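Local coordinates for protein CRISPR-associated endonuclease Cas9 (Campylobacter jejuni subsp. jejuni serotype O:2, PDB 5X2H) that is an RNA-guided endonuclease of bacterial antiviral defence, using crRNA and tracrRNA to recognise and cut both strands of invading DNA, at residues K339-F344 against D356-I361; K376-Y381 against D389-L394; F682-F687 against V758-F763. One frame throughout, in Å; residues are numbered along the deposited sequence.

Contact 1: K339-F344 against D356-I361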
loop_
_atom_site.group_PDB
_atom_site.type_symbol
_atom_site.label_atom_id
_atom_site.label_comp_id
_atom_site.label_asym_id
_atom_site.label_seq_id
_atom_site.Cartn_x
_atom_site.Cartn_y
_atom_site.Cartn_z
ATOM N N LYS A 339 -3.057 33.995 12.976
ATOM C CA LYS A 339 -3.662 34.719 14.089
ATOM C C LYS A 339 -3.832 33.820 15.308
ATOM O O LYS A 339 -3.640 34.262 16.446
ATOM C CB LYS A 339 -5.007 35.307 13.662
ATOM N N LYS A 340 -4.187 32.551 15.086
ATOM C CA LYS A 340 -4.327 31.619 16.200
ATOM C C LYS A 340 -2.981 31.341 16.859
ATOM O O LYS A 340 -2.908 31.151 18.078
ATOM C CB LYS A 340 -4.969 30.318 15.718
ATOM N N TYR A 341 -1.905 31.315 16.068
ATOM C CA TYR A 341 -0.580 31.077 16.627
ATOM C C TYR A 341 -0.165 32.216 17.549
ATOM O O TYR A 341 0.225 31.989 18.699
ATOM C CB TYR A 341 0.440 30.894 15.501
ATOM C CG TYR A 341 1.757 30.289 15.942
ATOM C CD1 TYR A 341 1.866 29.611 17.150
ATOM C CD2 TYR A 341 2.892 30.402 15.150
ATOM C CE1 TYR A 341 3.069 29.059 17.553
ATOM C CE2 TYR A 341 4.099 29.854 15.545
ATOM C CZ TYR A 341 4.180 29.184 16.747
ATOM O OH TYR A 341 5.380 28.638 17.143
ATOM N N LYS A 342 -0.254 33.456 17.060
ATOM C CA LYS A 342 0.149 34.602 17.869
ATOM C C LYS A 342 -0.768 34.800 19.069
ATOM O O LYS A 342 -0.313 35.250 20.127
ATOM C CB LYS A 342 0.181 35.865 17.009
ATOM N N GLU A 343 -2.055 34.472 18.931
ATOM C CA GLU A 343 -2.976 34.620 20.052
ATOM C C GLU A 343 -2.704 33.592 21.143
ATOM O O GLU A 343 -3.028 33.831 22.311
ATOM C CB GLU A 343 -4.421 34.508 19.566
ATOM N N PHE A 344 -2.112 32.451 20.786
ATOM C CA PHE A 344 -1.826 31.403 21.756
ATOM C C PHE A 344 -0.546 31.650 22.544
ATOM O O PHE A 344 -0.318 30.967 23.548
ATOM C CB PHE A 344 -1.741 30.046 21.050
ATOM N N ASP A 356 14.473 31.153 16.734
ATOM C CA ASP A 356 14.749 29.747 16.452
ATOM C C ASP A 356 13.817 28.833 17.235
ATOM O O ASP A 356 13.347 27.817 16.708
ATOM C CB ASP A 356 16.209 29.422 16.761
ATOM C CG ASP A 356 17.143 29.807 15.633
ATOM O OD1 ASP A 356 17.319 31.020 15.392
ATOM O OD2 ASP A 356 17.698 28.895 14.986
ATOM N N ASP A 357 13.536 29.175 18.495
ATOM C CA ASP A 357 12.602 28.380 19.283
ATOM C C ASP A 357 11.182 28.487 18.745
ATOM O O ASP A 357 10.408 27.531 18.855
ATOM C CB ASP A 357 12.649 28.810 20.750
ATOM C CG ASP A 357 14.008 28.577 21.382
ATOM O OD1 ASP A 357 14.690 27.609 20.987
ATOM O OD2 ASP A 357 14.393 29.361 22.275
ATOM N N LEU A 358 10.825 29.632 18.159
ATOM C CA LEU A 358 9.498 29.783 17.571
ATOM C C LEU A 358 9.315 28.842 16.387
ATOM O O LEU A 358 8.297 28.146 16.282
ATOM C CB LEU A 358 9.277 31.235 17.148
ATOM C CG LEU A 358 8.125 31.980 17.827
ATOM C CD1 LEU A 358 8.257 31.903 19.339
ATOM C CD2 LEU A 358 8.084 33.429 17.363
ATOM N N ASN A 359 10.295 28.808 15.482
ATOM C CA ASN A 359 10.231 27.877 14.361
ATOM C C ASN A 359 10.309 26.432 14.834
ATOM O O ASN A 359 9.682 25.549 14.238
ATOM C CB ASN A 359 11.355 28.173 13.367
ATOM C CG ASN A 359 11.276 29.576 12.800
ATOM O OD1 ASN A 359 10.420 29.873 11.966
ATOM N ND2 ASN A 359 12.175 30.448 13.246
ATOM N N GLU A 360 11.067 26.171 15.902
ATOM C CA GLU A 360 11.141 24.819 16.443
ATOM C C GLU A 360 9.832 24.411 17.107
ATOM O O GLU A 360 9.496 23.220 17.129
ATOM C CB GLU A 360 12.300 24.720 17.435
ATOM C CG GLU A 360 13.250 23.559 17.181
ATOM C CD GLU A 360 13.719 23.495 15.739
ATOM O OE1 GLU A 360 13.564 22.426 15.112
ATOM O OE2 GLU A 360 14.233 24.515 15.232
ATOM N N ILE A 361 9.083 25.375 17.646
ATOM C CA ILE A 361 7.797 25.064 18.263
ATOM C C ILE A 361 6.782 24.658 17.200
ATOM O O ILE A 361 6.048 23.676 17.364
ATOM C CB ILE A 361 7.297 26.260 19.095
ATOM C CG1 ILE A 361 8.021 26.320 20.439
ATOM C CG2 ILE A 361 5.792 26.178 19.310
ATOM C CD1 ILE A 361 7.768 27.596 21.204
#

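Contact 2: K376-Y381 against D389-L394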
loop_
_atom_site.group_PDB
_atom_site.type_symbol
_atom_site.label_atom_id
_atom_site.label_comp_id
_atom_site.label_asym_id
_atom_site.label_seq_id
_atom_site.Cartn_x
_atom_site.Cartn_y
_atom_site.Cartn_z
ATOM N N LYS A 376 4.879 17.890 26.738
ATOM C CA LYS A 376 6.227 17.660 27.247
ATOM C C LYS A 376 7.278 18.305 26.351
ATOM O O LYS A 376 8.279 18.834 26.844
ATOM C CB LYS A 376 6.484 16.159 27.384
ATOM N N ALA A 377 7.069 18.272 25.033
ATOM C CA ALA A 377 8.042 18.870 24.126
ATOM C C ALA A 377 8.054 20.388 24.253
ATOM O O ALA A 377 9.124 21.006 24.251
ATOM C CB ALA A 377 7.744 18.453 22.687
ATOM N N LEU A 378 6.873 21.005 24.358
ATOM C CA LEU A 378 6.804 22.452 24.540
ATOM C C LEU A 378 7.402 22.872 25.879
ATOM O O LEU A 378 7.980 23.959 25.987
ATOM C CB LEU A 378 5.349 22.927 24.428
ATOM C CG LEU A 378 4.572 22.693 23.120
ATOM C CD1 LEU A 378 3.070 22.871 23.329
ATOM C CD2 LEU A 378 5.057 23.615 22.011
ATOM N N ALA A 379 7.302 22.012 26.898
ATOM C CA ALA A 379 7.753 22.362 28.242
ATOM C C ALA A 379 9.256 22.614 28.313
ATOM O O ALA A 379 9.707 23.385 29.168
ATOM C CB ALA A 379 7.354 21.261 29.224
ATOM N N LYS A 380 10.038 22.001 27.422
ATOM C CA LYS A 380 11.467 22.274 27.339
ATOM C C LYS A 380 11.783 23.702 26.901
ATOM O O LYS A 380 12.964 24.061 26.836
ATOM C CB LYS A 380 12.137 21.284 26.379
ATOM N N TYR A 381 10.777 24.525 26.601
ATOM C CA TYR A 381 10.997 25.901 26.183
ATOM C C TYR A 381 10.406 26.861 27.206
ATOM O O TYR A 381 9.407 26.559 27.864
ATOM C CB TYR A 381 10.383 26.175 24.801
ATOM C CG TYR A 381 10.994 25.365 23.681
ATOM C CD1 TYR A 381 12.354 25.087 23.661
ATOM C CD2 TYR A 381 10.208 24.865 22.649
ATOM C CE1 TYR A 381 12.914 24.341 22.642
ATOM C CE2 TYR A 381 10.759 24.116 21.627
ATOM C CZ TYR A 381 12.112 23.858 21.628
ATOM O OH TYR A 381 12.675 23.114 20.619
ATOM N N ASP A 389 -0.641 24.927 27.178
ATOM C CA ASP A 389 -1.970 24.392 26.902
ATOM C C ASP A 389 -2.563 25.025 25.651
ATOM O O ASP A 389 -3.261 24.357 24.879
ATOM C CB ASP A 389 -2.887 24.615 28.107
ATOM C CG ASP A 389 -2.346 23.989 29.377
ATOM O OD1 ASP A 389 -1.325 23.272 29.306
ATOM O OD2 ASP A 389 -2.940 24.217 30.451
ATOM N N SER A 390 -2.294 26.314 25.435
ATOM C CA SER A 390 -2.796 26.990 24.244
ATOM C C SER A 390 -2.131 26.445 22.985
ATOM O O SER A 390 -2.810 26.118 22.005
ATOM C CB SER A 390 -2.571 28.497 24.361
ATOM O OG SER A 390 -3.155 29.013 25.544
ATOM N N LEU A 391 -0.800 26.336 22.999
ATOM C CA LEU A 391 -0.082 25.816 21.842
ATOM C C LEU A 391 -0.371 24.340 21.596
ATOM O O LEU A 391 -0.213 23.873 20.464
ATOM C CB LEU A 391 1.423 26.027 22.014
ATOM C CG LEU A 391 1.935 27.466 22.106
ATOM C CD1 LEU A 391 3.454 27.483 22.191
ATOM C CD2 LEU A 391 1.455 28.293 20.923
ATOM N N SER A 392 -0.795 23.601 22.625
ATOM C CA SER A 392 -1.076 22.178 22.462
ATOM C C SER A 392 -2.358 21.920 21.684
ATOM O O SER A 392 -2.563 20.795 21.217
ATOM C CB SER A 392 -1.164 21.492 23.827
ATOM O OG SER A 392 0.096 20.988 24.234
ATOM N N LYS A 393 -3.223 22.923 21.538
ATOM C CA LYS A 393 -4.512 22.739 20.885
ATOM C C LYS A 393 -4.500 23.104 19.407
ATOM O O LYS A 393 -5.464 22.788 18.701
ATOM C CB LYS A 393 -5.589 23.567 21.601
ATOM N N LEU A 394 -3.445 23.753 18.923
ATOM C CA LEU A 394 -3.385 24.177 17.531
ATOM C C LEU A 394 -3.066 22.998 16.622
ATOM O O LEU A 394 -2.248 22.136 16.959
ATOM C CB LEU A 394 -2.336 25.274 17.356
ATOM C CG LEU A 394 -2.510 26.524 18.223
ATOM C CD1 LEU A 394 -1.284 27.410 18.119
ATOM C CD2 LEU A 394 -3.766 27.289 17.825
#

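Contact 3: F682-F687 against V758-F763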
loop_
_atom_site.group_PDB
_atom_site.type_symbol
_atom_site.label_atom_id
_atom_site.label_comp_id
_atom_site.label_asym_id
_atom_site.label_seq_id
_atom_site.Cartn_x
_atom_site.Cartn_y
_atom_site.Cartn_z
ATOM N N PHE A 682 3.192 -21.283 -4.222
ATOM C CA PHE A 682 4.262 -20.521 -4.849
ATOM C C PHE A 682 5.358 -21.400 -5.432
ATOM O O PHE A 682 6.164 -20.904 -6.227
ATOM C CB PHE A 682 4.869 -19.523 -3.851
ATOM C CG PHE A 682 5.752 -20.150 -2.796
ATOM C CD1 PHE A 682 5.209 -20.655 -1.625
ATOM C CD2 PHE A 682 7.130 -20.195 -2.958
ATOM C CE1 PHE A 682 6.019 -21.216 -0.648
ATOM C CE2 PHE A 682 7.944 -20.757 -1.982
ATOM C CZ PHE A 682 7.385 -21.268 -0.828
ATOM N N ARG A 683 5.399 -22.681 -5.075
ATOM C CA ARG A 683 6.491 -23.549 -5.485
ATOM C C ARG A 683 5.987 -24.984 -5.594
ATOM O O ARG A 683 5.090 -25.400 -4.857
ATOM C CB ARG A 683 7.654 -23.445 -4.490
ATOM C CG ARG A 683 8.831 -24.366 -4.746
ATOM C CD ARG A 683 9.934 -24.105 -3.724
ATOM N NE ARG A 683 10.588 -25.333 -3.285
ATOM C CZ ARG A 683 11.478 -25.391 -2.301
ATOM N NH1 ARG A 683 11.823 -24.287 -1.650
ATOM N NH2 ARG A 683 12.020 -26.552 -1.966
ATOM N N VAL A 684 6.560 -25.729 -6.537
ATOM C CA VAL A 684 6.329 -27.164 -6.652
ATOM C C VAL A 684 7.668 -27.836 -6.924
ATOM O O VAL A 684 8.440 -27.376 -7.772
ATOM C CB VAL A 684 5.300 -27.506 -7.750
ATOM C CG1 VAL A 684 5.709 -26.917 -9.090
ATOM C CG2 VAL A 684 5.122 -29.007 -7.865
ATOM N N ASP A 685 7.955 -28.906 -6.188
ATOM C CA ASP A 685 9.213 -29.626 -6.320
ATOM C C ASP A 685 8.985 -30.876 -7.159
ATOM O O ASP A 685 8.124 -31.700 -6.834
ATOM C CB ASP A 685 9.784 -29.983 -4.948
ATOM C CG ASP A 685 10.271 -28.762 -4.186
ATOM O OD1 ASP A 685 10.260 -27.652 -4.767
ATOM O OD2 ASP A 685 10.662 -28.912 -3.009
ATOM N N ILE A 686 9.755 -31.007 -8.235
ATOM C CA ILE A 686 9.605 -32.098 -9.191
ATOM C C ILE A 686 10.617 -33.181 -8.859
ATOM O O ILE A 686 11.815 -32.904 -8.720
ATOM C CB ILE A 686 9.785 -31.599 -10.635
ATOM C CG1 ILE A 686 8.712 -30.561 -10.969
ATOM C CG2 ILE A 686 9.752 -32.764 -11.618
ATOM C CD1 ILE A 686 7.299 -31.030 -10.683
ATOM N N PHE A 687 10.135 -34.410 -8.718
ATOM C CA PHE A 687 10.971 -35.573 -8.480
ATOM C C PHE A 687 10.857 -36.529 -9.660
ATOM O O PHE A 687 9.968 -36.411 -10.508
ATOM C CB PHE A 687 10.574 -36.292 -7.185
ATOM C CG PHE A 687 10.930 -35.543 -5.938
ATOM C CD1 PHE A 687 10.172 -34.459 -5.522
ATOM C CD2 PHE A 687 12.014 -35.932 -5.168
ATOM C CE1 PHE A 687 10.494 -33.770 -4.372
ATOM C CE2 PHE A 687 12.338 -35.249 -4.012
ATOM C CZ PHE A 687 11.578 -34.167 -3.614
ATOM N N VAL A 758 8.236 -23.828 -22.763
ATOM C CA VAL A 758 6.999 -23.213 -22.302
ATOM C C VAL A 758 7.244 -22.612 -20.926
ATOM O O VAL A 758 8.187 -22.977 -20.221
ATOM C CB VAL A 758 5.826 -24.219 -22.238
ATOM C CG1 VAL A 758 5.524 -24.792 -23.624
ATOM C CG2 VAL A 758 6.139 -25.329 -21.244
ATOM N N TYR A 759 6.379 -21.676 -20.548
ATOM C CA TYR A 759 6.393 -21.117 -19.203
ATOM C C TYR A 759 5.448 -21.923 -18.319
ATOM O O TYR A 759 4.278 -22.117 -18.668
ATOM C CB TYR A 759 5.990 -19.643 -19.212
ATOM C CG TYR A 759 7.114 -18.694 -19.558
ATOM C CD1 TYR A 759 8.173 -18.489 -18.682
ATOM C CD2 TYR A 759 7.108 -17.989 -20.753
ATOM C CE1 TYR A 759 9.201 -17.616 -18.994
ATOM C CE2 TYR A 759 8.129 -17.113 -21.071
ATOM C CZ TYR A 759 9.171 -16.931 -20.189
ATOM O OH TYR A 759 10.188 -16.062 -20.508
ATOM N N TYR A 760 5.959 -22.401 -17.190
ATOM C CA TYR A 760 5.115 -23.041 -16.193
ATOM C C TYR A 760 4.230 -21.994 -15.529
ATOM O O TYR A 760 4.711 -20.936 -15.115
ATOM C CB TYR A 760 5.984 -23.760 -15.157
ATOM C CG TYR A 760 5.276 -24.101 -13.863
ATOM C CD1 TYR A 760 4.597 -25.303 -13.714
ATOM C CD2 TYR A 760 5.303 -23.226 -12.784
ATOM C CE1 TYR A 760 3.955 -25.617 -12.530
ATOM C CE2 TYR A 760 4.664 -23.527 -11.600
ATOM C CZ TYR A 760 3.990 -24.722 -11.477
ATOM O OH TYR A 760 3.354 -25.019 -10.294
ATOM N N ASN A 761 2.932 -22.281 -15.437
ATOM C CA ASN A 761 1.974 -21.366 -14.820
ATOM C C ASN A 761 1.385 -21.890 -13.524
ATOM O O ASN A 761 1.218 -21.123 -12.576
ATOM C CB ASN A 761 0.827 -21.052 -15.788
ATOM C CG ASN A 761 1.261 -20.174 -16.942
ATOM O OD1 ASN A 761 2.277 -19.484 -16.868
ATOM N ND2 ASN A 761 0.484 -20.190 -18.015
ATOM N N ALA A 762 1.063 -23.178 -13.453
ATOM C CA ALA A 762 0.441 -23.726 -12.258
ATOM C C ALA A 762 0.562 -25.240 -12.276
ATOM O O ALA A 762 0.703 -25.864 -13.331
ATOM C CB ALA A 762 -1.031 -23.316 -12.146
ATOM N N PHE A 763 0.508 -25.813 -11.081
ATOM C CA PHE A 763 0.401 -27.250 -10.882
ATOM C C PHE A 763 -0.951 -27.518 -10.236
ATOM O O PHE A 763 -1.257 -26.956 -9.180
ATOM C CB PHE A 763 1.546 -27.770 -10.012
ATOM C CG PHE A 763 1.311 -29.146 -9.456
ATOM C CD1 PHE A 763 1.329 -30.254 -10.286
ATOM C CD2 PHE A 763 1.078 -29.331 -8.100
ATOM C CE1 PHE A 763 1.110 -31.523 -9.780
ATOM C CE2 PHE A 763 0.861 -30.598 -7.587
ATOM C CZ PHE A 763 0.879 -31.697 -8.431
#

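Contact 1: K339-F344 against D356-I361
Tyr341 reaches from helix 336-344 to helix 355-367, and its phenol end meets Leu358 and Ile361 one helical turn apart. The side chain and its hydrogen bond to Leu358 span the 10.2 Å between Tyr341 CA and Leu358 CA. The ring is sent across by a first torsion that sets CG anti to the backbone N (chi1 -165°). Only the OH and the neighbouring end of the ring make the contact: the hydroxyl donates a weak hydrogen bond to the backbone carbonyl of Leu358, with OH and O 3.1 Å apart. The same Leu358 O also takes a weak bond from Ile361 N at 3.2 Å, so two donors share this oxygen. Ile361 presents its CG2 methyl to the phenol at the ring edge, near the ring plane, with CG2 lying 3.3 Å from Tyr341 OH. With chi1 at -78° this methyl stands anti to the Ile361 backbone N, a rotation that turns CG2, and not CG1, to the Tyr341 hydroxyl. The Tyr341 and Ile361 side chains cross obliquely, their carbons no closer than 4.3 Å, between Tyr341 CZ and Ile361 CG2. The arrangement belongs to the largely helical recognition lobe, where a tyrosine spans two successive helices and its hydroxyl makes a weak bond to the backbone of the second. Leu358 lies beside the hydroxyl more loosely, with its CG 4.4 Å from Tyr341 OH, and packs on Pro266 at the start of helix 266-288, which Tyr341 also touches. Phe396 meets the Tyr341 ring edge-to-face, and Leu391 of helix 385-391 touches both Tyr341 and Ile361. Asn359 points away from helix 336-344, and its OD1 accepts a hydrogen bond from Leu267 N.

Contact 2: K376-Y381 against D389-L394
Leu378 carries the apolar part of this contact, pushing both of its methyls towards Leu391 and Ser392. Its CD1 rests 3.8 Å from Leu391 CB, and its CD2 comes to 4.2 Å from Leu391 CD1. Leu378 CG lies anti to the carbonyl carbon (chi1 -61°), which extends CD1 and CD2 towards Leu391, and the two leucine side chains run obliquely past one another, with the backbones nearest at Leu378 CA and Leu391 CA, 8.1 Å apart. The segments belong to helices 371-379 and 385-391, successive helices joined by a short loop in the largely helical recognition lobe, and the leucine pair packs between them. Ile361 of helix 355-367 also packs on Leu378, extending the apolar patch beyond the two helices.

A mixed contact lies beside it: Leu378 CD1 touches Ser392 OG at 3.6 Å. This buried hydroxyl makes a weak hydrogen bond with Ile388 O, one turn earlier. Tyr381 N donates to Leu378 O at 2.9 Å, tying the loop that follows helix 371-379 back to the residue making the contact. Ser390 OG bonds to Asn386 O. Asp389 OD1 bonds to Gln385 NE2 and has a long, weak ion pair across to Lys375 NZ on helix 371-379.

Contact 3: F682-F687 against V758-F763
Val684 splits its two methyls between the rings of Tyr760 and Phe763, and it alone of residues 682-687 makes close contact across. A classic beta bulge, Phe682 and Arg683 facing Ile700, opens strand 683-689. Arg683 points away from strand 756-764 and grips Asp685 side-on, a salt bridge with Arg683 NE 2.8 Å from Asp685 OD1 and Arg683 NH2 2.9 Å from Asp685 OD2. Both carboxylate oxygens use their syn lone pairs, near the guanidinium plane. At Val684 (chi1 55°), CG1 sits between the backbone N and the carbonyl carbon and lies 3.3 Å from Tyr760 OH, oblique to that ring. CG2 lies over a face of Phe763, 4.1 Å from its CD2. Asp685 has further partners, a salt bridge to Arg830 and a hydrogen bond between its OD1 and Ser738 OG, so Arg683, Arg830 and Ser738 all bind this carboxylate. Nearby, Ala762 packs on a phosphate of the bound DNA. Another classic bulge, Asn761 and Ala762 facing Ile771, lies in strand 756-764. Side chains of strand 683-689, in a three-stranded antiparallel sheet, here meet those of strand 756-764 in the antiparallel sheet of the PI-CTD region, an apolar junction between two beta sheets.

Contacts 1 and 2 are neighbours, their centres 10 Å apart, on helices that follow one another in the chain. They touch directly: Ile361 CG1 lies 3.4 Å from Tyr381 CD2, and Phe344 CB lies 3.6 Å from Leu391 CD2, so the four helices form one continuous packing unit. Contact 3 sits on the opposite side of the chain's centre, about 63 Å from contact 1 and 60 Å from contact 2, centre to centre. All three lie away from the predicted RuvC metal site. By nearest atoms, the bound nucleic acid is about 12 Å from contact 1, about 7 Å from contact 2 and about 3 Å from contact 3.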